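Local coordinates for Exo beta-1,2-glucooligosaccharide sophorohydrolase (non-reducing end) (Parabacteroides distasonis ATCC 8503, PDB 5Z06), which hydrolyses linear beta-1,2-glucan and beta-1,2-glucooligosaccharides of four or more units, releasing sophorose from the non-reducing end, at residues A[74-79]-A[590-595]; A[596-601]-A[608-613]. One frame throughout, in Å; residues are numbered along the deposited sequence.

Interaction 1: A[74-79]-A[590-595]; sequences PVRGND and ASDFAW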
ATOM      1  N   PRO A  74     -11.881  -4.383   3.701  1.00 34.70           N
ATOM      2  CA  PRO A  74     -10.745  -4.882   4.489  1.00 35.57           C
ATOM      3  C   PRO A  74      -9.450  -4.241   4.060  1.00 35.79           C
ATOM      4  O   PRO A  74      -9.244  -3.965   2.878  1.00 34.69           O
ATOM      5  CB  PRO A  74     -10.722  -6.383   4.192  1.00 36.96           C
ATOM      6  CG  PRO A  74     -11.472  -6.511   2.914  1.00 38.77           C
ATOM      7  CD  PRO A  74     -12.565  -5.487   3.026  1.00 35.55           C
ATOM      8  N   VAL A  75      -8.609  -3.945   5.031  1.00 32.74           N
ATOM      9  CA  VAL A  75      -7.350  -3.306   4.740  1.00 30.60           C
ATOM     10  C   VAL A  75      -6.310  -4.086   5.512  1.00 30.45           C
ATOM     11  O   VAL A  75      -6.472  -4.324   6.725  1.00 27.80           O
ATOM     12  CB  VAL A  75      -7.360  -1.837   5.167  1.00 31.13           C
ATOM     13  CG1 VAL A  75      -6.024  -1.189   4.853  1.00 31.99           C
ATOM     14  CG2 VAL A  75      -8.486  -1.080   4.479  1.00 32.33           C
ATOM     15  N   ARG A  76      -5.247  -4.471   4.807  1.00 28.10           N
ATOM     16  CA  ARG A  76      -4.138  -5.207   5.391  1.00 27.67           C
ATOM     17  C   ARG A  76      -3.739  -4.573   6.719  1.00 26.74           C
ATOM     18  O   ARG A  76      -3.566  -3.345   6.815  1.00 25.60           O
ATOM     19  CB  ARG A  76      -2.959  -5.210   4.421  1.00 28.37           C
ATOM     20  CG  ARG A  76      -1.682  -5.846   4.945  1.00 29.31           C
ATOM     21  CD  ARG A  76      -0.576  -5.702   3.921  1.00 29.53           C
ATOM     22  NE  ARG A  76      -0.886  -6.492   2.747  1.00 30.84           N
ATOM     23  CZ  ARG A  76      -0.412  -7.704   2.462  1.00 30.48           C
ATOM     24  NH1 ARG A  76       0.485  -8.328   3.236  1.00 31.27           N
ATOM     25  NH2 ARG A  76      -0.826  -8.295   1.359  1.00 29.40           N
ATOM     26  N   GLY A  77      -3.623  -5.408   7.747  1.00 27.02           N
ATOM     27  CA  GLY A  77      -3.203  -4.934   9.065  1.00 29.95           C
ATOM     28  C   GLY A  77      -4.209  -4.099   9.846  1.00 30.60           C
ATOM     29  O   GLY A  77      -3.878  -3.634  10.943  1.00 29.45           O
ATOM     30  N   ASN A  78      -5.424  -3.907   9.305  1.00 32.81           N
ATOM     31  CA  ASN A  78      -6.526  -3.257  10.030  1.00 33.63           C
ATOM     32  C   ASN A  78      -7.252  -4.389  10.743  1.00 34.51           C
ATOM     33  O   ASN A  78      -8.169  -5.028  10.199  1.00 35.96           O
ATOM     34  CB  ASN A  78      -7.487  -2.478   9.113  1.00 34.48           C
ATOM     35  CG  ASN A  78      -6.889  -1.194   8.564  1.00 32.92           C
ATOM     36  OD1 ASN A  78      -7.577  -0.179   8.486  1.00 33.53           O
ATOM     37  ND2 ASN A  78      -5.633  -1.244   8.135  1.00 31.88           N
ATOM     38  N   ASP A  79      -6.764  -4.664  11.942  1.00 34.50           N
ATOM     39  CA  ASP A  79      -7.176  -5.820  12.745  1.00 34.90           C
ATOM     40  C   ASP A  79      -7.612  -5.444  14.139  1.00 33.43           C
ATOM     41  O   ASP A  79      -8.338  -6.199  14.755  1.00 34.17           O
ATOM     42  CB  ASP A  79      -6.005  -6.817  12.843  1.00 33.34           C
ATOM     43  CG  ASP A  79      -5.456  -7.200  11.475  1.00 34.72           C
ATOM     44  OD1 ASP A  79      -6.279  -7.497  10.578  1.00 33.88           O
ATOM     45  OD2 ASP A  79      -4.211  -7.180  11.279  1.00 33.63           O
ATOM     46  N   ALA A 590       2.367  -7.367  -8.257  1.00 26.15           N
ATOM     47  CA  ALA A 590       1.651  -7.730  -7.057  1.00 26.16           C
ATOM     48  C   ALA A 590       1.157  -6.521  -6.310  1.00 26.50           C
ATOM     49  O   ALA A 590       1.865  -5.511  -6.172  1.00 26.09           O
ATOM     50  CB  ALA A 590       2.531  -8.546  -6.143  1.00 26.30           C
ATOM     51  N   SER A 591      -0.051  -6.658  -5.780  1.00 29.06           N
ATOM     52  CA  SER A 591      -0.567  -5.719  -4.816  1.00 28.84           C
ATOM     53  C   SER A 591      -1.764  -6.314  -4.144  1.00 30.03           C
ATOM     54  O   SER A 591      -2.360  -7.298  -4.631  1.00 29.61           O
ATOM     55  CB  SER A 591      -0.967  -4.403  -5.514  1.00 29.10           C
ATOM     56  OG  SER A 591      -2.218  -4.504  -6.163  1.00 29.24           O
ATOM     57  N   ASP A 592      -2.177  -5.682  -3.055  1.00 30.41           N
ATOM     58  CA  ASP A 592      -3.538  -5.914  -2.576  1.00 31.58           C
ATOM     59  C   ASP A 592      -4.549  -5.369  -3.584  1.00 30.32           C
ATOM     60  O   ASP A 592      -4.326  -4.357  -4.216  1.00 27.69           O
ATOM     61  CB  ASP A 592      -3.754  -5.323  -1.181  1.00 31.49           C
ATOM     62  CG  ASP A 592      -3.076  -6.146  -0.097  1.00 33.08           C
ATOM     63  OD1 ASP A 592      -2.566  -7.254  -0.406  1.00 31.87           O
ATOM     64  OD2 ASP A 592      -3.053  -5.687   1.063  1.00 33.66           O
ATOM     65  N   PHE A 593      -5.637  -6.105  -3.768  1.00 30.33           N
ATOM     66  CA  PHE A 593      -6.765  -5.638  -4.544  1.00 31.72           C
ATOM     67  C   PHE A 593      -7.931  -5.527  -3.555  1.00 32.06           C
ATOM     68  O   PHE A 593      -7.706  -5.277  -2.383  1.00 34.98           O
ATOM     69  CB  PHE A 593      -6.985  -6.585  -5.741  1.00 31.54           C
ATOM     70  CG  PHE A 593      -8.062  -6.157  -6.720  1.00 29.28           C
ATOM     71  CD1 PHE A 593      -8.280  -4.804  -7.037  1.00 30.07           C
ATOM     72  CD2 PHE A 593      -8.883  -7.132  -7.318  1.00 29.25           C
ATOM     73  CE1 PHE A 593      -9.273  -4.442  -7.929  1.00 28.57           C
ATOM     74  CE2 PHE A 593      -9.893  -6.773  -8.189  1.00 28.98           C
ATOM     75  CZ  PHE A 593     -10.076  -5.425  -8.503  1.00 29.90           C
ATOM     76  N   ALA A 594      -9.154  -5.735  -4.010  1.00 33.57           N
ATOM     77  CA  ALA A 594     -10.349  -5.349  -3.286  1.00 36.36           C
ATOM     78  C   ALA A 594     -10.556  -6.188  -2.029  1.00 34.42           C
ATOM     79  O   ALA A 594     -10.925  -5.675  -1.000  1.00 35.76           O
ATOM     80  CB  ALA A 594     -11.548  -5.504  -4.205  1.00 35.98           C
ATOM     81  N   TRP A 595     -10.326  -7.486  -2.168  1.00 34.35           N
ATOM     82  CA  TRP A 595     -10.553  -8.470  -1.116  1.00 35.72           C
ATOM     83  C   TRP A 595      -9.365  -9.354  -0.771  1.00 35.78           C
ATOM     84  O   TRP A 595      -9.414 -10.053   0.227  1.00 39.25           O
ATOM     85  CB  TRP A 595     -11.691  -9.384  -1.558  1.00 34.33           C
ATOM     86  CG  TRP A 595     -12.908  -8.592  -1.890  1.00 33.88           C
ATOM     87  CD1 TRP A 595     -13.386  -8.302  -3.128  1.00 32.48           C
ATOM     88  CD2 TRP A 595     -13.778  -7.962  -0.958  1.00 31.44           C
ATOM     89  NE1 TRP A 595     -14.524  -7.538  -3.024  1.00 32.27           N
ATOM     90  CE2 TRP A 595     -14.783  -7.311  -1.703  1.00 31.60           C
ATOM     91  CE3 TRP A 595     -13.813  -7.893   0.444  1.00 33.17           C
ATOM     92  CZ2 TRP A 595     -15.809  -6.579  -1.101  1.00 32.99           C
ATOM     93  CZ3 TRP A 595     -14.831  -7.158   1.049  1.00 33.56           C
ATOM     94  CH2 TRP A 595     -15.826  -6.525   0.272  1.00 33.27           C
TER
HETATM   95  O   HOH W   1      -5.260  -4.305   1.906  1.00 27.41           O
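Arg76 leaves its backbone with CG trans to N (chi1 175°) and runs straight until a bend at chi3 turns the guanidinium across the end of Asp592, whose own CG lies opposite its carbonyl carbon (chi1 -74°). The two side chains meet at about a right angle, yet their flat ends are nearly coplanar, 20° apart. The grip is side-on and two-pronged: Arg76 NH2 donates to Asp592 OD1 over 2.7 Å, on the syn lone pair and almost straight, while Arg76 NE reaches Asp592 OD2 over 2.9 Å, also from the syn side but tilted out of the carboxylate plane. A water adds a third link, accepting from Arg76 N at 2.9 Å and donating to Asp592 OD2 at 2.7 Å, so that OD2 takes two bonds.

The other point of contact is apolar. The Pro74 ring approaches the six-membered ring of Trp595 obliquely, Pro74 CD coming to 3.4 Å from Trp595 CZ3. Tyr22 meets the same indole edge-to-face.

The contact ties the loop between strands 65-71 and 86-93, part of the N-terminal beta region, to the hairpin turn after strand 590-592 in the glucoamylase-like part of the chain. Arg76 and Gly77, the latter at positive phi, are the two central residues of a type II turn from Val75 to Asn78, closed by Asn78 N to Val75 O at 2.8 Å. Outside the two segments, Arg76 NH1 forms a salt bridge to Glu312.

With Asp592 taken by NE and NH2 and Glu312 by NH1, the guanidinium is likely to be held against rotation and its charge is probably well compensated. This join between distant parts of the sequence thus sets a directional ion pair and an apolar proline-indole contact side by side.

Interaction 2: A[596-601]-A[608-613]; sequences NYQAQE and NGTMAP
A direct hydrogen bond joins the segments: Asn608 ND2 donates to Gln598 OE1 over 2.7 Å, in the carbonyl plane and on a lone pair, though bent at hydrogen (146°). The two side chains approach from opposite directions with their amide planes 34° apart. Chi1 of 49° places Gln598 CG between N and the carbonyl carbon, and the chain then extends toward Asn608.

Packing involves the other branch of the same amide: Gln598 NE2 sits tightly against Thr610, 3.1 Å from CB and close to its methyl CG2.

Within 608-613, Asn608 OD1 accepts from Thr610 N at 3.2 Å, an Asx turn, and from Thr610 OG1 at 2.6 Å. This turn leads into the short strand 610-611, which faces the outgoing arm of the 590-592/597-599 hairpin. Were Asn608 an alanine, Gln598 OE1 would probably lose this donor and Thr610 the acceptor shared by its N and OG1, undoing the Asx turn.

A water adds a further link: it accepts from Gln600 NE2 (3.0 Å) and from Asn608 N, and donates to Thr610 O (2.7 Å). The other branch, Gln600 OE1, is hydrogen-bonded to a glycerol that probably came from the crystallisation liquor.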
ATOM      1  N   ASN A 596      -8.324  -9.354  -1.593  1.00 35.93           N
ATOM      2  CA  ASN A 596      -7.211 -10.280  -1.404  1.00 36.77           C
ATOM      3  C   ASN A 596      -5.966  -9.751  -2.070  1.00 34.16           C
ATOM      4  O   ASN A 596      -6.012  -8.813  -2.880  1.00 32.64           O
ATOM      5  CB  ASN A 596      -7.537 -11.642  -2.018  1.00 38.70           C
ATOM      6  CG  ASN A 596      -8.039 -11.519  -3.449  1.00 43.39           C
ATOM      7  OD1 ASN A 596      -7.268 -11.269  -4.388  1.00 43.42           O
ATOM      8  ND2 ASN A 596      -9.348 -11.677  -3.621  1.00 44.64           N
ATOM      9  N   TYR A 597      -4.857 -10.389  -1.733  1.00 30.66           N
ATOM     10  CA  TYR A 597      -3.608 -10.155  -2.395  1.00 28.32           C
ATOM     11  C   TYR A 597      -3.682 -10.792  -3.767  1.00 28.12           C
ATOM     12  O   TYR A 597      -4.326 -11.822  -3.959  1.00 30.22           O
ATOM     13  CB  TYR A 597      -2.489 -10.764  -1.590  1.00 27.63           C
ATOM     14  CG  TYR A 597      -1.128 -10.714  -2.247  1.00 27.50           C
ATOM     15  CD1 TYR A 597      -0.369  -9.527  -2.251  1.00 26.58           C
ATOM     16  CD2 TYR A 597      -0.590 -11.850  -2.841  1.00 27.80           C
ATOM     17  CE1 TYR A 597       0.895  -9.496  -2.822  1.00 27.67           C
ATOM     18  CE2 TYR A 597       0.669 -11.824  -3.434  1.00 28.44           C
ATOM     19  CZ  TYR A 597       1.417 -10.654  -3.404  1.00 26.83           C
ATOM     20  OH  TYR A 597       2.663 -10.630  -3.980  1.00 25.81           O
ATOM     21  N   GLN A 598      -3.019 -10.179  -4.723  1.00 27.09           N
ATOM     22  CA  GLN A 598      -2.908 -10.759  -6.058  1.00 28.10           C
ATOM     23  C   GLN A 598      -1.530 -10.479  -6.617  1.00 27.57           C
ATOM     24  O   GLN A 598      -0.986  -9.386  -6.416  1.00 27.78           O
ATOM     25  CB  GLN A 598      -3.999 -10.220  -6.980  1.00 26.88           C
ATOM     26  CG  GLN A 598      -4.168  -8.715  -6.981  1.00 27.12           C
ATOM     27  CD  GLN A 598      -5.200  -8.257  -8.001  1.00 27.11           C
ATOM     28  OE1 GLN A 598      -6.193  -8.933  -8.252  1.00 27.72           O
ATOM     29  NE2 GLN A 598      -4.970  -7.098  -8.586  1.00 27.58           N
ATOM     30  N   ALA A 599      -0.961 -11.468  -7.289  1.00 26.30           N
ATOM     31  CA  ALA A 599       0.382 -11.346  -7.843  1.00 26.60           C
ATOM     32  C   ALA A 599       0.217 -11.195  -9.351  1.00 25.62           C
ATOM     33  O   ALA A 599       0.365 -12.146 -10.079  1.00 26.79           O
ATOM     34  CB  ALA A 599       1.228 -12.566  -7.465  1.00 26.54           C
ATOM     35  N   GLN A 600      -0.127  -9.992  -9.813  1.00 25.23           N
ATOM     36  CA  GLN A 600      -0.508  -9.815 -11.204  1.00 24.90           C
ATOM     37  C   GLN A 600       0.676  -9.885 -12.119  1.00 26.11           C
ATOM     38  O   GLN A 600       1.823  -9.596 -11.729  1.00 25.67           O
ATOM     39  CB  GLN A 600      -1.261  -8.493 -11.416  1.00 25.30           C
ATOM     40  CG  GLN A 600      -2.542  -8.355 -10.623  1.00 24.32           C
ATOM     41  CD  GLN A 600      -3.517  -9.493 -10.873  1.00 24.58           C
ATOM     42  OE1 GLN A 600      -3.256 -10.626 -10.483  1.00 22.71           O
ATOM     43  NE2 GLN A 600      -4.646  -9.186 -11.513  1.00 23.94           N
ATOM     44  N   GLU A 601       0.391 -10.280 -13.350  1.00 27.86           N
ATOM     45  CA  GLU A 601       1.424 -10.454 -14.385  1.00 29.54           C
ATOM     46  C   GLU A 601       0.824 -10.021 -15.705  1.00 28.65           C
ATOM     47  O   GLU A 601      -0.402  -9.994 -15.816  1.00 30.93           O
ATOM     48  CB  GLU A 601       1.841 -11.932 -14.522  1.00 28.67           C
ATOM     49  CG  GLU A 601       2.014 -12.705 -13.237  1.00 28.42           C
ATOM     50  CD  GLU A 601       2.226 -14.191 -13.487  1.00 27.76           C
ATOM     51  OE1 GLU A 601       2.510 -14.574 -14.644  1.00 26.42           O
ATOM     52  OE2 GLU A 601       2.124 -14.955 -12.507  1.00 25.68           O
ATOM     53  N   ASN A 608      -6.680  -8.439 -14.079  1.00 28.03           N
ATOM     54  CA  ASN A 608      -8.101  -8.164 -13.899  1.00 26.18           C
ATOM     55  C   ASN A 608      -8.375  -6.660 -13.942  1.00 24.95           C
ATOM     56  O   ASN A 608      -9.404  -6.203 -13.460  1.00 25.79           O
ATOM     57  CB  ASN A 608      -8.578  -8.779 -12.580  1.00 25.24           C
ATOM     58  CG  ASN A 608      -7.816  -8.240 -11.394  1.00 26.28           C
ATOM     59  OD1 ASN A 608      -7.077  -7.253 -11.504  1.00 27.25           O
ATOM     60  ND2 ASN A 608      -7.976  -8.878 -10.261  1.00 26.27           N
ATOM     61  N   GLY A 609      -7.467  -5.899 -14.528  1.00 24.52           N
ATOM     62  CA  GLY A 609      -7.624  -4.446 -14.649  1.00 26.20           C
ATOM     63  C   GLY A 609      -6.910  -3.640 -13.591  1.00 24.81           C
ATOM     64  O   GLY A 609      -6.901  -2.408 -13.640  1.00 23.32           O
ATOM     65  N   THR A 610      -6.283  -4.342 -12.666  1.00 25.06           N
ATOM     66  CA  THR A 610      -5.643  -3.712 -11.542  1.00 26.17           C
ATOM     67  C   THR A 610      -4.203  -3.422 -11.870  1.00 26.81           C
ATOM     68  O   THR A 610      -3.437  -4.336 -12.170  1.00 27.03           O
ATOM     69  CB  THR A 610      -5.650  -4.626 -10.340  1.00 24.86           C
ATOM     70  OG1 THR A 610      -6.989  -5.018 -10.105  1.00 25.33           O
ATOM     71  CG2 THR A 610      -5.064  -3.919  -9.119  1.00 25.28           C
ATOM     72  N   MET A 611      -3.842  -2.149 -11.732  1.00 27.09           N
ATOM     73  CA  MET A 611      -2.518  -1.673 -12.032  1.00 27.55           C
ATOM     74  C   MET A 611      -1.922  -1.052 -10.769  1.00 26.81           C
ATOM     75  O   MET A 611      -2.510  -0.146 -10.183  1.00 27.92           O
ATOM     76  CB  MET A 611      -2.598  -0.631 -13.141  1.00 27.15           C
ATOM     77  CG  MET A 611      -1.239  -0.244 -13.715  1.00 27.78           C
ATOM     78  SD  MET A 611      -0.361  -1.635 -14.447  1.00 28.48           S
ATOM     79  CE  MET A 611      -1.462  -2.000 -15.809  1.00 27.37           C
ATOM     80  N   ALA A 612      -0.762  -1.557 -10.371  1.00 25.05           N
ATOM     81  CA  ALA A 612      -0.016  -1.010  -9.250  1.00 26.29           C
ATOM     82  C   ALA A 612       1.033  -0.075  -9.834  1.00 24.95           C
ATOM     83  O   ALA A 612       1.929  -0.522 -10.550  1.00 22.82           O
ATOM     84  CB  ALA A 612       0.635  -2.124  -8.445  1.00 26.78           C
ATOM     85  N   PRO A 613       0.945   1.230  -9.537  1.00 25.79           N
ATOM     86  CA  PRO A 613       1.916   2.172 -10.105  1.00 26.85           C
ATOM     87  C   PRO A 613       3.378   1.794  -9.904  1.00 25.17           C
ATOM     88  O   PRO A 613       4.226   2.177 -10.707  1.00 24.14           O
ATOM     89  CB  PRO A 613       1.610   3.481  -9.374  1.00 28.16           C
ATOM     90  CG  PRO A 613       0.181   3.367  -8.996  1.00 27.90           C
ATOM     91  CD  PRO A 613      -0.091   1.918  -8.751  1.00 28.24           C
TER
HETATM   92  O   HOH W   2      -4.355  -6.699 -13.142  1.00 21.52           O

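Interaction 1 is a surface contact and interaction 2 is partly buried; their centres lie 12 Å apart. They share one two-stranded antiparallel hairpin: 590-592 contributes to the first, 597-599 to the second, and Ser591 N to Gln598 O, at 3.0 Å, is a probable hydrogen bond between the arms. Phe593, in segment 590-595, packs against Gln598 and Thr610, so the hairpin turn of interaction 1 lies against interaction 2. The chemistry differs with place. Between segments over 500 residues apart, 74-79 and 590-595 are joined by opposite charges and a proline-indole contact, whereas 596-601 and 608-613, close in sequence, use neutral amides, a threonine and a water.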